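Local coordinates for adenine phosphoribosyltransferase, putative (Trypanosoma brucei brucei, PDB 5VN4), which probably catalyses purine salvage, transferring the phosphoribosyl group of 5-phospho-alpha-D-ribose 1-diphosphate to adenine to give AMP and diphosphate, at residues Ile157-Asp171 against Leu189-Tyr203. Sequence-based numbering, arbitrary orientation. Where two conformers were deposited one is given.
Sequences IATGGTMLAGVQLVD and LKGTQPAHTFAGGRY. With HSX (5-O-phosphono-alpha-D-ribofuranose), chain D.
Gly160 and Gly191 bring the two backbones within 4.0 Å, CA to CA, from where helices 161-171 and 192-197 run side by side in the same direction, their axes 8.0 Å apart at closest and inclined by 22°. The two glycines let the backbones touch directly, through CA-H...O contacts from Gly191 CA to Ala158 O and Thr159 O and from Gly160 CA to Gly191 O. One water bridges Ala158 O and Gly191 N; a second links Gly160 O, Gly191 O and Ala195 N. Residues 158-162, running from the loop after strand 156-157 into the first turn of helix 161-171, form the phosphate-binding loop of a type I phosphoribosyltransferase: the backbone N atoms of Ala158, Thr159, Gly160 and Thr162, with both threonine hydroxyls, grip the phosphate of the bound ribose 5-phosphate. The Pro194 ring reaches Thr159 O with CG and Leu164 CB with CB. Farther along, Leu164 CD1 lies 3.8 Å from Phe198 CB. Val167 CG2 meets Ala195 CB, whereas CG1, anti to the backbone N (chi1 172°), lies over one face of the Tyr203 ring, 4.0 Å from its centroid. Gln168 CG makes an off-centre CH-pi contact with Phe198; its OE1 is held by Glu123 N. At the far end Asp171 OD1 takes two bonds: Tyr203 OH at 2.5 Å on the anti lone pair, and Arg202 NH1 at 2.8 Å on the syn, with carboxylate and guanidinium nearly coplanar (15°). The carboxylate stands almost upright to the Phe198 ring, whose edge it meets through CG. Asp171 OD2 forms a salt bridge to Lys240 NZ of the second subunit, against which Arg202 also packs.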
loop_
_atom_site.group_PDB
_atom_site.type_symbol
_atom_site.label_atom_id
_atom_site.label_comp_id
_atom_site.label_asym_id
_atom_site.label_seq_id
_atom_site.Cartn_x
_atom_site.Cartn_y
_atom_site.Cartn_z
ATOM N N ILE A 157 1.570 -13.355 7.700
ATOM C CA ILE A 157 2.310 -13.585 8.938
ATOM C C ILE A 157 2.993 -14.937 8.805
ATOM O O ILE A 157 2.321 -15.969 8.667
ATOM C CB ILE A 157 1.409 -13.518 10.180
ATOM C CG1 ILE A 157 0.742 -12.135 10.282
ATOM C CG2 ILE A 157 2.246 -13.807 11.432
ATOM C CD1 ILE A 157 -0.298 -12.015 11.339
ATOM N N ALA A 158 4.329 -14.921 8.797
ATOM C CA ALA A 158 5.118 -16.126 8.608
ATOM C C ALA A 158 5.876 -16.368 9.906
ATOM O O ALA A 158 5.300 -16.926 10.855
ATOM C CB ALA A 158 5.988 -15.998 7.350
ATOM N N THR A 159 7.138 -15.941 10.021
ATOM C CA THR A 159 7.859 -16.099 11.279
ATOM C C THR A 159 7.353 -15.161 12.368
ATOM O O THR A 159 7.654 -15.386 13.548
ATOM C CB THR A 159 9.352 -15.821 11.097
ATOM O OG1 THR A 159 9.557 -14.429 10.801
ATOM C CG2 THR A 159 9.950 -16.684 10.014
ATOM N N GLY A 160 6.622 -14.105 12.018
ATOM C CA GLY A 160 6.230 -13.120 13.002
ATOM C C GLY A 160 7.288 -12.087 13.313
ATOM O O GLY A 160 7.064 -11.241 14.194
ATOM N N GLY A 161 8.418 -12.103 12.605
ATOM C CA GLY A 161 9.424 -11.071 12.814
ATOM C C GLY A 161 8.927 -9.680 12.465
ATOM O O GLY A 161 9.193 -8.715 13.185
ATOM N N THR A 162 8.202 -9.551 11.359
ATOM C CA THR A 162 7.678 -8.238 11.000
ATOM C C THR A 162 6.689 -7.754 12.051
ATOM O O THR A 162 6.762 -6.606 12.506
ATOM C CB THR A 162 7.045 -8.282 9.606
ATOM O OG1 THR A 162 8.025 -8.744 8.663
ATOM C CG2 THR A 162 6.541 -6.890 9.187
ATOM N N MET A 163 5.777 -8.629 12.476
ATOM C CA MET A 163 4.824 -8.239 13.512
ATOM C C MET A 163 5.530 -7.821 14.794
ATOM O O MET A 163 5.093 -6.876 15.460
ATOM C CB MET A 163 3.797 -9.344 13.777
ATOM C CG MET A 163 2.621 -9.333 12.822
ATOM S SD MET A 163 1.644 -7.819 12.984
ATOM C CE MET A 163 0.719 -7.942 11.435
ATOM N N LEU A 164 6.623 -8.506 15.157
ATOM C CA LEU A 164 7.382 -8.122 16.343
ATOM C C LEU A 164 7.862 -6.679 16.250
ATOM O O LEU A 164 7.804 -5.934 17.234
ATOM C CB LEU A 164 8.567 -9.072 16.528
ATOM C CG LEU A 164 9.538 -8.698 17.652
ATOM C CD1 LEU A 164 8.843 -8.705 19.019
ATOM C CD2 LEU A 164 10.763 -9.616 17.658
ATOM N N ALA A 165 8.345 -6.267 15.077
ATOM C CA ALA A 165 8.768 -4.884 14.901
ATOM C C ALA A 165 7.606 -3.922 15.140
ATOM O O ALA A 165 7.773 -2.876 15.779
ATOM C CB ALA A 165 9.357 -4.701 13.504
ATOM N N GLY A 166 6.414 -4.270 14.650
ATOM C CA GLY A 166 5.250 -3.442 14.919
ATOM C C GLY A 166 4.887 -3.415 16.388
ATOM O O GLY A 166 4.557 -2.356 16.929
ATOM N N VAL A 167 4.966 -4.572 17.060
ATOM C CA VAL A 167 4.696 -4.626 18.498
ATOM C C VAL A 167 5.655 -3.722 19.260
ATOM O O VAL A 167 5.251 -3.008 20.183
ATOM C CB VAL A 167 4.751 -6.082 19.006
ATOM C CG1 VAL A 167 4.656 -6.137 20.534
ATOM C CG2 VAL A 167 3.639 -6.916 18.379
ATOM N N GLN A 168 6.936 -3.725 18.879
ATOM C CA GLN A 168 7.909 -2.846 19.528
ATOM C C GLN A 168 7.518 -1.381 19.383
ATOM O O GLN A 168 7.641 -0.601 20.336
ATOM C CB GLN A 168 9.305 -3.097 18.956
ATOM C CG GLN A 168 9.847 -4.464 19.335
ATOM C CD GLN A 168 11.071 -4.887 18.546
ATOM O OE1 GLN A 168 11.389 -4.307 17.511
ATOM N NE2 GLN A 168 11.762 -5.926 19.032
ATOM N N LEU A 169 7.019 -0.988 18.206
ATOM C CA LEU A 169 6.633 0.402 17.982
ATOM C C LEU A 169 5.359 0.760 18.744
ATOM O O LEU A 169 5.242 1.874 19.271
ATOM C CB LEU A 169 6.472 0.651 16.484
ATOM C CG LEU A 169 7.754 0.515 15.661
ATOM C CD1 LEU A 169 7.430 0.550 14.168
ATOM C CD2 LEU A 169 8.768 1.605 16.020
ATOM N N VAL A 170 4.394 -0.163 18.812
ATOM C CA VAL A 170 3.200 0.068 19.624
ATOM C C VAL A 170 3.589 0.221 21.088
ATOM O O VAL A 170 3.126 1.134 21.785
ATOM C CB VAL A 170 2.190 -1.077 19.413
ATOM C CG1 VAL A 170 1.036 -0.967 20.398
ATOM C CG2 VAL A 170 1.687 -1.087 17.977
ATOM N N ASP A 171 4.462 -0.669 21.560
ATOM C CA ASP A 171 4.955 -0.636 22.929
ATOM C C ASP A 171 5.684 0.669 23.231
ATOM O O ASP A 171 5.607 1.186 24.354
ATOM C CB ASP A 171 5.881 -1.840 23.127
ATOM C CG ASP A 171 6.365 -1.981 24.543
ATOM O OD1 ASP A 171 5.563 -2.423 25.394
ATOM O OD2 ASP A 171 7.548 -1.670 24.795
ATOM N N LEU A 189 4.889 -22.065 11.191
ATOM C CA LEU A 189 5.994 -21.220 11.627
ATOM C C LEU A 189 5.757 -20.576 12.988
ATOM O O LEU A 189 6.663 -19.917 13.508
ATOM C CB LEU A 189 6.307 -20.145 10.574
ATOM C CG LEU A 189 6.761 -20.687 9.210
ATOM C CD1 LEU A 189 6.931 -19.546 8.217
ATOM C CD2 LEU A 189 8.055 -21.476 9.327
ATOM N N LYS A 190 4.566 -20.740 13.567
ATOM C CA LYS A 190 4.274 -20.259 14.917
ATOM C C LYS A 190 4.652 -18.784 15.081
ATOM O O LYS A 190 5.358 -18.389 16.014
ATOM C CB LYS A 190 4.921 -21.157 15.975
ATOM C CG LYS A 190 4.454 -22.609 15.886
ATOM C CD LYS A 190 5.085 -23.490 16.956
ATOM C CE LYS A 190 4.651 -24.940 16.791
ATOM N NZ LYS A 190 3.167 -25.096 16.854
ATOM N N GLY A 191 4.161 -17.962 14.152
ATOM C CA GLY A 191 4.486 -16.543 14.106
ATOM C C GLY A 191 3.898 -15.714 15.227
ATOM O O GLY A 191 4.263 -14.542 15.355
ATOM N N THR A 192 3.008 -16.283 16.039
ATOM C CA THR A 192 2.586 -15.622 17.269
ATOM C C THR A 192 3.712 -15.531 18.286
ATOM O O THR A 192 3.679 -14.650 19.148
ATOM C CB THR A 192 1.471 -16.450 17.919
ATOM O OG1 THR A 192 1.799 -17.841 17.784
ATOM C CG2 THR A 192 0.100 -16.190 17.272
ATOM N N GLN A 193 4.702 -16.422 18.216
ATOM C CA GLN A 193 5.652 -16.548 19.320
ATOM C C GLN A 193 6.430 -15.274 19.613
ATOM O O GLN A 193 6.510 -14.889 20.792
ATOM C CB GLN A 193 6.567 -17.759 19.123
ATOM C CG GLN A 193 7.654 -17.859 20.184
ATOM C CD GLN A 193 8.688 -18.911 19.847
ATOM O OE1 GLN A 193 8.436 -19.807 19.041
ATOM N NE2 GLN A 193 9.863 -18.804 20.455
ATOM N N PRO A 194 7.034 -14.587 18.632
ATOM C CA PRO A 194 7.808 -13.382 18.988
ATOM C C PRO A 194 6.970 -12.320 19.680
ATOM O O PRO A 194 7.355 -11.834 20.751
ATOM C CB PRO A 194 8.402 -12.934 17.644
ATOM C CG PRO A 194 8.413 -14.177 16.800
ATOM C CD PRO A 194 7.177 -14.922 17.199
ATOM N N ALA A 195 5.800 -11.988 19.127
ATOM C CA ALA A 195 4.940 -10.980 19.740
ATOM C C ALA A 195 4.467 -11.418 21.118
ATOM O O ALA A 195 4.349 -10.590 22.029
ATOM C CB ALA A 195 3.738 -10.709 18.835
ATOM N N HIS A 196 4.175 -12.712 21.287
ATOM C CA HIS A 196 3.610 -13.205 22.538
ATOM C C HIS A 196 4.648 -13.425 23.625
ATOM O O HIS A 196 4.270 -13.646 24.780
ATOM C CB HIS A 196 2.844 -14.508 22.313
ATOM C CG HIS A 196 1.524 -14.316 21.641
ATOM N ND1 HIS A 196 0.761 -15.370 21.186
ATOM C CD2 HIS A 196 0.829 -13.193 21.343
ATOM C CE1 HIS A 196 -0.347 -14.903 20.637
ATOM N NE2 HIS A 196 -0.332 -13.585 20.720
ATOM N N THR A 197 5.933 -13.375 23.296
ATOM C CA THR A 197 6.970 -13.547 24.301
ATOM C C THR A 197 7.794 -12.285 24.518
ATOM O O THR A 197 8.500 -12.194 25.527
ATOM C CB THR A 197 7.853 -14.770 23.989
ATOM O OG1 THR A 197 8.481 -14.619 22.720
ATOM C CG2 THR A 197 7.021 -16.049 23.966
ATOM N N PHE A 198 7.672 -11.294 23.630
ATOM C CA PHE A 198 8.316 -9.995 23.809
ATOM C C PHE A 198 7.978 -9.395 25.171
ATOM O O PHE A 198 6.842 -9.487 25.646
ATOM C CB PHE A 198 7.833 -9.044 22.702
ATOM C CG PHE A 198 8.319 -7.623 22.853
ATOM C CD1 PHE A 198 9.663 -7.319 22.714
ATOM C CD2 PHE A 198 7.432 -6.596 23.126
ATOM C CE1 PHE A 198 10.116 -6.015 22.850
ATOM C CE2 PHE A 198 7.877 -5.277 23.260
ATOM C CZ PHE A 198 9.220 -4.990 23.124
ATOM N N ALA A 199 8.979 -8.775 25.800
ATOM C CA ALA A 199 8.780 -8.041 27.052
ATOM C C ALA A 199 8.110 -8.910 28.113
ATOM O O ALA A 199 7.164 -8.492 28.787
ATOM C CB ALA A 199 8.021 -6.731 26.829
ATOM N N GLY A 200 8.585 -10.145 28.233
ATOM C CA GLY A 200 8.086 -11.049 29.256
ATOM C C GLY A 200 6.636 -11.450 29.098
ATOM O O GLY A 200 5.990 -11.804 30.090
ATOM N N GLY A 201 6.103 -11.410 27.879
ATOM C CA GLY A 201 4.735 -11.826 27.645
ATOM C C GLY A 201 3.702 -10.729 27.748
ATOM O O GLY A 201 2.507 -11.035 27.838
ATOM N N ARG A 202 4.130 -9.460 27.725
ATOM C CA ARG A 202 3.224 -8.316 27.820
ATOM C C ARG A 202 2.069 -8.377 26.822
ATOM O O ARG A 202 0.975 -7.876 27.113
ATOM C CB ARG A 202 4.035 -7.030 27.628
ATOM C CG ARG A 202 3.256 -5.715 27.748
ATOM C CD ARG A 202 4.212 -4.519 27.696
ATOM N NE ARG A 202 5.147 -4.558 28.822
ATOM C CZ ARG A 202 6.332 -3.958 28.848
ATOM N NH1 ARG A 202 6.752 -3.246 27.809
ATOM N NH2 ARG A 202 7.103 -4.071 29.923
ATOM N N TYR A 203 2.282 -8.976 25.648
ATOM C CA TYR A 203 1.271 -9.012 24.596
ATOM C C TYR A 203 0.731 -10.414 24.327
ATOM O O TYR A 203 0.168 -10.663 23.259
ATOM C CB TYR A 203 1.808 -8.342 23.327
ATOM C CG TYR A 203 2.183 -6.896 23.602
ATOM C CD1 TYR A 203 1.214 -5.893 23.630
ATOM C CD2 TYR A 203 3.497 -6.544 23.897
ATOM C CE1 TYR A 203 1.554 -4.572 23.929
ATOM C CE2 TYR A 203 3.843 -5.241 24.176
ATOM C CZ TYR A 203 2.874 -4.260 24.195
ATOM O OH TYR A 203 3.240 -2.964 24.496
HETATM C C1 HSX D . 6.679 -9.964 3.837
HETATM O O4 HSX D . 7.197 -10.505 5.064
HETATM C C2 HSX D . 5.190 -9.849 4.100
HETATM O O2 HSX D . 4.566 -8.881 3.247
HETATM C C3 HSX D . 5.139 -9.485 5.568
HETATM O O3 HSX D . 5.436 -8.089 5.766
HETATM C C4 HSX D . 6.289 -10.297 6.146
HETATM C C5 HSX D . 5.837 -11.635 6.732
HETATM O O5 HSX D . 6.968 -12.431 7.098
HETATM P "P'" HSX D . 7.418 -12.598 8.647
HETATM O O1X HSX D . 8.074 -11.308 9.103
HETATM O O2X HSX D . 6.179 -12.939 9.428
HETATM O O3X HSX D . 8.392 -13.757 8.573
HETATM O O1 HSX D . 7.249 -8.669 3.604
HETATM O O HOH W 1 2.902 -17.965 11.548
HETATM O O HOH W 2 5.179 -12.100 16.251
#